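Local coordinates for protein MJ1225 (Methanocaldococcus jannaschii, PDB 3KH5), which binds AMP and ADP, carries four CBS motifs and is probably an archaeal counterpart of the AMPK gamma subunit, at residues I23-A26 / L27-M30; I82-P85 / V86-M90. One frame throughout, in Å; residues are numbered along the deposited sequence.

Contact 1 of 2, residues I23-A26 / L27-M30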
loop_
_atom_site.group_PDB
_atom_site.type_symbol
_atom_site.label_atom_id
_atom_site.label_comp_id
_atom_site.label_asym_id
_atom_site.label_seq_id
_atom_site.Cartn_x
_atom_site.Cartn_y
_atom_site.Cartn_z
ATOM N N ILE A 23 -1.462 13.562 12.139
ATOM C CA ILE A 23 -1.639 12.159 11.758
ATOM C C ILE A 23 -3.131 11.785 11.667
ATOM O O ILE A 23 -3.551 11.154 10.689
ATOM C CB ILE A 23 -0.882 11.207 12.730
ATOM C CG1 ILE A 23 0.637 11.386 12.579
ATOM C CG2 ILE A 23 -1.286 9.744 12.499
ATOM C CD1 ILE A 23 1.463 10.901 13.771
ATOM N N ARG A 24 -3.922 12.182 12.672
ATOM C CA ARG A 24 -5.378 11.922 12.669
ATOM C C ARG A 24 -6.030 12.444 11.388
ATOM O O ARG A 24 -6.753 11.705 10.719
ATOM C CB ARG A 24 -6.109 12.494 13.910
ATOM C CG ARG A 24 -7.644 12.139 13.966
ATOM C CD ARG A 24 -8.446 12.787 15.137
ATOM N NE ARG A 24 -9.907 12.571 15.042
ATOM C CZ ARG A 24 -10.612 11.706 15.781
ATOM N NH1 ARG A 24 -10.017 10.934 16.684
ATOM N NH2 ARG A 24 -11.927 11.605 15.605
ATOM N N LYS A 25 -5.766 13.708 11.051
ATOM C CA LYS A 25 -6.342 14.339 9.855
ATOM C C LYS A 25 -5.856 13.682 8.561
ATOM O O LYS A 25 -6.619 13.561 7.600
ATOM C CB LYS A 25 -6.057 15.851 9.835
ATOM C CG LYS A 25 -6.691 16.636 8.668
ATOM C CD LYS A 25 -8.172 16.938 8.897
ATOM C CE LYS A 25 -8.792 17.679 7.711
ATOM N NZ LYS A 25 -10.256 17.912 7.899
ATOM N N ALA A 26 -4.588 13.268 8.542
ATOM C CA ALA A 26 -4.026 12.529 7.409
ATOM C C ALA A 26 -4.762 11.207 7.203
ATOM O O ALA A 26 -5.079 10.840 6.070
ATOM C CB ALA A 26 -2.533 12.290 7.609
ATOM N N LEU A 27 -5.039 10.505 8.302
ATOM C CA LEU A 27 -5.808 9.261 8.265
ATOM C C LEU A 27 -7.213 9.444 7.702
ATOM O O LEU A 27 -7.677 8.632 6.897
ATOM C CB LEU A 27 -5.925 8.664 9.665
ATOM C CG LEU A 27 -4.782 7.814 10.209
ATOM C CD1 LEU A 27 -4.993 7.542 11.690
ATOM C CD2 LEU A 27 -4.682 6.501 9.435
ATOM N N MET A 28 -7.892 10.498 8.152
ATOM C CA MET A 28 -9.244 10.811 7.685
ATOM C C MET A 28 -9.197 11.117 6.198
ATOM O O MET A 28 -10.050 10.664 5.435
ATOM C CB MET A 28 -9.809 12.011 8.445
ATOM C CG MET A 28 -10.142 11.749 9.907
ATOM S SD MET A 28 -10.242 13.259 10.896
ATOM C CE MET A 28 -11.536 14.175 10.050
ATOM N N THR A 29 -8.179 11.877 5.797
ATOM C CA THR A 29 -7.944 12.179 4.393
ATOM C C THR A 29 -7.804 10.872 3.594
ATOM O O THR A 29 -8.464 10.701 2.557
ATOM C CB THR A 29 -6.719 13.114 4.226
ATOM O OG1 THR A 29 -6.869 14.255 5.085
ATOM C CG2 THR A 29 -6.587 13.593 2.791
ATOM N N MET A 30 -6.986 9.945 4.099
ATOM C CA MET A 30 -6.789 8.628 3.477
ATOM C C MET A 30 -8.087 7.861 3.326
ATOM O O MET A 30 -8.443 7.434 2.224
ATOM C CB MET A 30 -5.837 7.766 4.306
ATOM C CG MET A 30 -4.380 8.102 4.144
ATOM S SD MET A 30 -3.359 6.871 4.967
ATOM C CE MET A 30 -3.065 5.742 3.612
#
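T29 grips the flat carbonyl group of K25 from both faces: its backbone N lies 2.9 Å from K25 O, tilted 27° to one face, and T29 OG1 lies 2.6 Å from the same oxygen, tilted 33° to the opposite face. This doubled grip sits in the first turns of helix 23-33 of the first CBS motif. The hydroxyl can fold back because OG1 stands beside its own backbone N, anti to the carbonyl carbon (chi1 -52°), which satisfies it within the helix. The second flat group is the guanidinium of R24, toward which the sulfur of M28 comes obliquely; the two side chains cross at a slant, and their nearest approach is R24 CG to M28 SD at 4.2 Å. Other i to i+4 bonds of these turns are regular: L27 N to I23 O and M30 N to A26 O each span 2.9 Å. L27 also packs against I57 of helix 54-63 and I200 and L203 of helix 196-203, joining the helix to two others. Within the turn, I23 CG2 meets L27 CD1 loosely, at 4.4 Å.

Contact 2 of 2, residues I82-P85 / V86-M90; sequences INEP and VREIM. With AMP (adenosine monophosphate), chain F.
P85 and E88 carry this contact, in which the 3-10 turn 86-88 is closed onto P85 in the loop between helix 78-81 and strand 97-98. E88 N donates to P85 O at 2.9 Å in a fairly straight bond, yet it approaches from above the carbonyl plane, 42° out of it. This i to i+3 bond closes the turn, and I89 N and M90 N then both donate to V86 O. The pyrrolidine of P85 also meets R87: P85 CG lies 3.7 Å from R87 NE, and the guanidinium is oblique to it. R87 puts its CG between backbone N and carbonyl carbon (chi1 81°), and the chain then runs extended, carrying CG and NE obliquely across the proline ring.

E88 belongs to the AMP pocket and uses two oxygens on one adenine amino group. AMP N6 donates to E88 OE1 at 3.1 Å and to the backbone oxygen E88 O at 3.2 Å. With an alanine here the adenine amino group is likely to lose one of these two acceptors, keeping only the backbone oxygen of the pair, and a gap would probably open beside L69 of helix 68-73. E84 and E88 cross with their carboxylate planes 73° apart. Repulsion there is probably eased because E84 OE1 is hydrogen-bonded to H74 NE2. The other oxygen, E84 OE2, rests 3.7 Å from E88 CG and 4.2 Å from E88 OE2.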
loop_
_atom_site.group_PDB
_atom_site.type_symbol
_atom_site.label_atom_id
_atom_site.label_comp_id
_atom_site.label_asym_id
_atom_site.label_seq_id
_atom_site.Cartn_x
_atom_site.Cartn_y
_atom_site.Cartn_z
ATOM N N ILE A 82 -1.798 10.762 17.761
ATOM C CA ILE A 82 -2.308 11.125 16.439
ATOM C C ILE A 82 -2.555 12.622 16.265
ATOM O O ILE A 82 -2.889 13.069 15.167
ATOM C CB ILE A 82 -3.561 10.311 16.019
ATOM C CG1 ILE A 82 -4.695 10.464 17.037
ATOM C CG2 ILE A 82 -3.187 8.843 15.783
ATOM C CD1 ILE A 82 -6.024 9.859 16.598
ATOM N N ASN A 83 -2.385 13.391 17.339
ATOM C CA ASN A 83 -2.393 14.852 17.237
ATOM C C ASN A 83 -1.044 15.436 16.796
ATOM O O ASN A 83 -0.957 16.627 16.481
ATOM C CB ASN A 83 -2.909 15.508 18.529
ATOM C CG ASN A 83 -4.434 15.479 18.636
ATOM O OD1 ASN A 83 -5.134 15.124 17.684
ATOM N ND2 ASN A 83 -4.952 15.858 19.800
ATOM N N GLU A 84 -0.008 14.598 16.753
ATOM C CA GLU A 84 1.299 14.990 16.211
ATOM C C GLU A 84 1.196 15.324 14.723
ATOM O O GLU A 84 0.406 14.707 14.009
ATOM C CB GLU A 84 2.330 13.871 16.407
ATOM C CG GLU A 84 2.709 13.586 17.859
ATOM C CD GLU A 84 3.741 14.552 18.421
ATOM O OE1 GLU A 84 3.998 14.487 19.640
ATOM O OE2 GLU A 84 4.299 15.370 17.657
ATOM N N PRO A 85 1.999 16.298 14.251
ATOM C CA PRO A 85 2.055 16.600 12.826
ATOM C C PRO A 85 2.585 15.409 12.034
ATOM O O PRO A 85 3.448 14.664 12.517
ATOM C CB PRO A 85 3.027 17.781 12.750
ATOM C CG PRO A 85 3.859 17.672 13.971
ATOM C CD PRO A 85 2.943 17.130 15.026
ATOM N N VAL A 86 2.045 15.239 10.832
ATOM C CA VAL A 86 2.394 14.133 9.961
ATOM C C VAL A 86 3.903 14.124 9.665
ATOM O O VAL A 86 4.461 13.070 9.360
ATOM C CB VAL A 86 1.521 14.138 8.664
ATOM C CG1 VAL A 86 2.121 15.028 7.581
ATOM C CG2 VAL A 86 1.316 12.726 8.145
ATOM N N ARG A 87 4.560 15.280 9.793
ATOM C CA ARG A 87 6.007 15.352 9.564
ATOM C C ARG A 87 6.780 14.407 10.496
ATOM O O ARG A 87 7.884 13.966 10.150
ATOM C CB ARG A 87 6.537 16.797 9.639
ATOM C CG ARG A 87 6.782 17.315 11.041
ATOM C CD ARG A 87 6.994 18.814 11.071
ATOM N NE ARG A 87 6.814 19.313 12.432
ATOM C CZ ARG A 87 6.653 20.590 12.765
ATOM N NH1 ARG A 87 6.651 21.540 11.836
ATOM N NH2 ARG A 87 6.493 20.918 14.042
ATOM N N GLU A 88 6.197 14.059 11.645
ATOM C CA GLU A 88 6.845 13.125 12.572
ATOM C C GLU A 88 6.976 11.696 12.028
ATOM O O GLU A 88 7.880 10.968 12.440
ATOM C CB GLU A 88 6.148 13.101 13.942
ATOM C CG GLU A 88 6.356 14.358 14.801
ATOM C CD GLU A 88 7.761 14.494 15.398
ATOM O OE1 GLU A 88 8.509 13.491 15.465
ATOM O OE2 GLU A 88 8.108 15.622 15.812
ATOM N N ILE A 89 6.088 11.300 11.114
ATOM C CA ILE A 89 6.078 9.917 10.606
ATOM C C ILE A 89 6.127 9.762 9.078
ATOM O O ILE A 89 6.142 8.636 8.571
ATOM C CB ILE A 89 4.893 9.072 11.189
ATOM C CG1 ILE A 89 3.530 9.605 10.722
ATOM C CG2 ILE A 89 4.984 8.979 12.716
ATOM C CD1 ILE A 89 2.393 8.592 10.852
ATOM N N MET A 90 6.149 10.873 8.348
ATOM C CA MET A 90 6.235 10.806 6.893
ATOM C C MET A 90 7.621 10.353 6.431
ATOM O O MET A 90 8.619 10.538 7.139
ATOM C CB MET A 90 5.874 12.156 6.264
ATOM C CG MET A 90 6.927 13.249 6.444
ATOM S SD MET A 90 6.394 14.826 5.760
ATOM C CE MET A 90 7.840 15.855 6.021
HETATM P P AMP F . 11.331 13.373 22.887
HETATM O O1P AMP F . 12.685 13.850 22.519
HETATM O O2P AMP F . 10.236 13.672 21.727
HETATM O O3P AMP F . 10.773 14.125 24.203
HETATM O "O5'" AMP F . 11.277 11.807 23.229
HETATM C "C5'" AMP F . 10.045 11.103 23.110
HETATM C "C4'" AMP F . 10.252 9.571 23.083
HETATM O "O4'" AMP F . 9.481 9.003 21.979
HETATM C "C3'" AMP F . 11.696 9.096 22.869
HETATM O "O3'" AMP F . 11.886 7.807 23.476
HETATM C "C2'" AMP F . 11.808 9.013 21.348
HETATM O "O2'" AMP F . 12.719 7.972 20.975
HETATM C "C1'" AMP F . 10.392 8.636 20.899
HETATM N N9 AMP F . 9.963 9.361 19.674
HETATM C C8 AMP F . 9.703 10.667 19.572
HETATM N N7 AMP F . 9.340 10.949 18.321
HETATM C C5 AMP F . 9.362 9.818 17.626
HETATM C C6 AMP F . 9.084 9.494 16.303
HETATM N N6 AMP F . 8.702 10.435 15.445
HETATM N N1 AMP F . 9.209 8.215 15.904
HETATM C C2 AMP F . 9.590 7.268 16.754
HETATM N N3 AMP F . 9.862 7.547 18.023
HETATM C C4 AMP F . 9.757 8.806 18.485
#

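Overall arrangement
Along the chain, contact 1 is complete before contact 2 opens, so the two lie in series and neither encloses the other. Contact 1 closes the opening turns of helix 23-33; after strands 37-41 and 48-53 and the helices 54-63, 68-73 and 78-81, contact 2 closes the 3-10 turn in the loop that leads to strand 97-98. Their centres are 10 Å apart and the loop meets the start of the helix directly. R24 N is 2.8 Å from I82 O and I23 N is 2.9 Å from E84 O, both probable hydrogen bonds, while I23 CG1 packs on I89 CD1 at 3.7 Å. The AMP-binding loop is thereby tied to the helix of the first CBS motif.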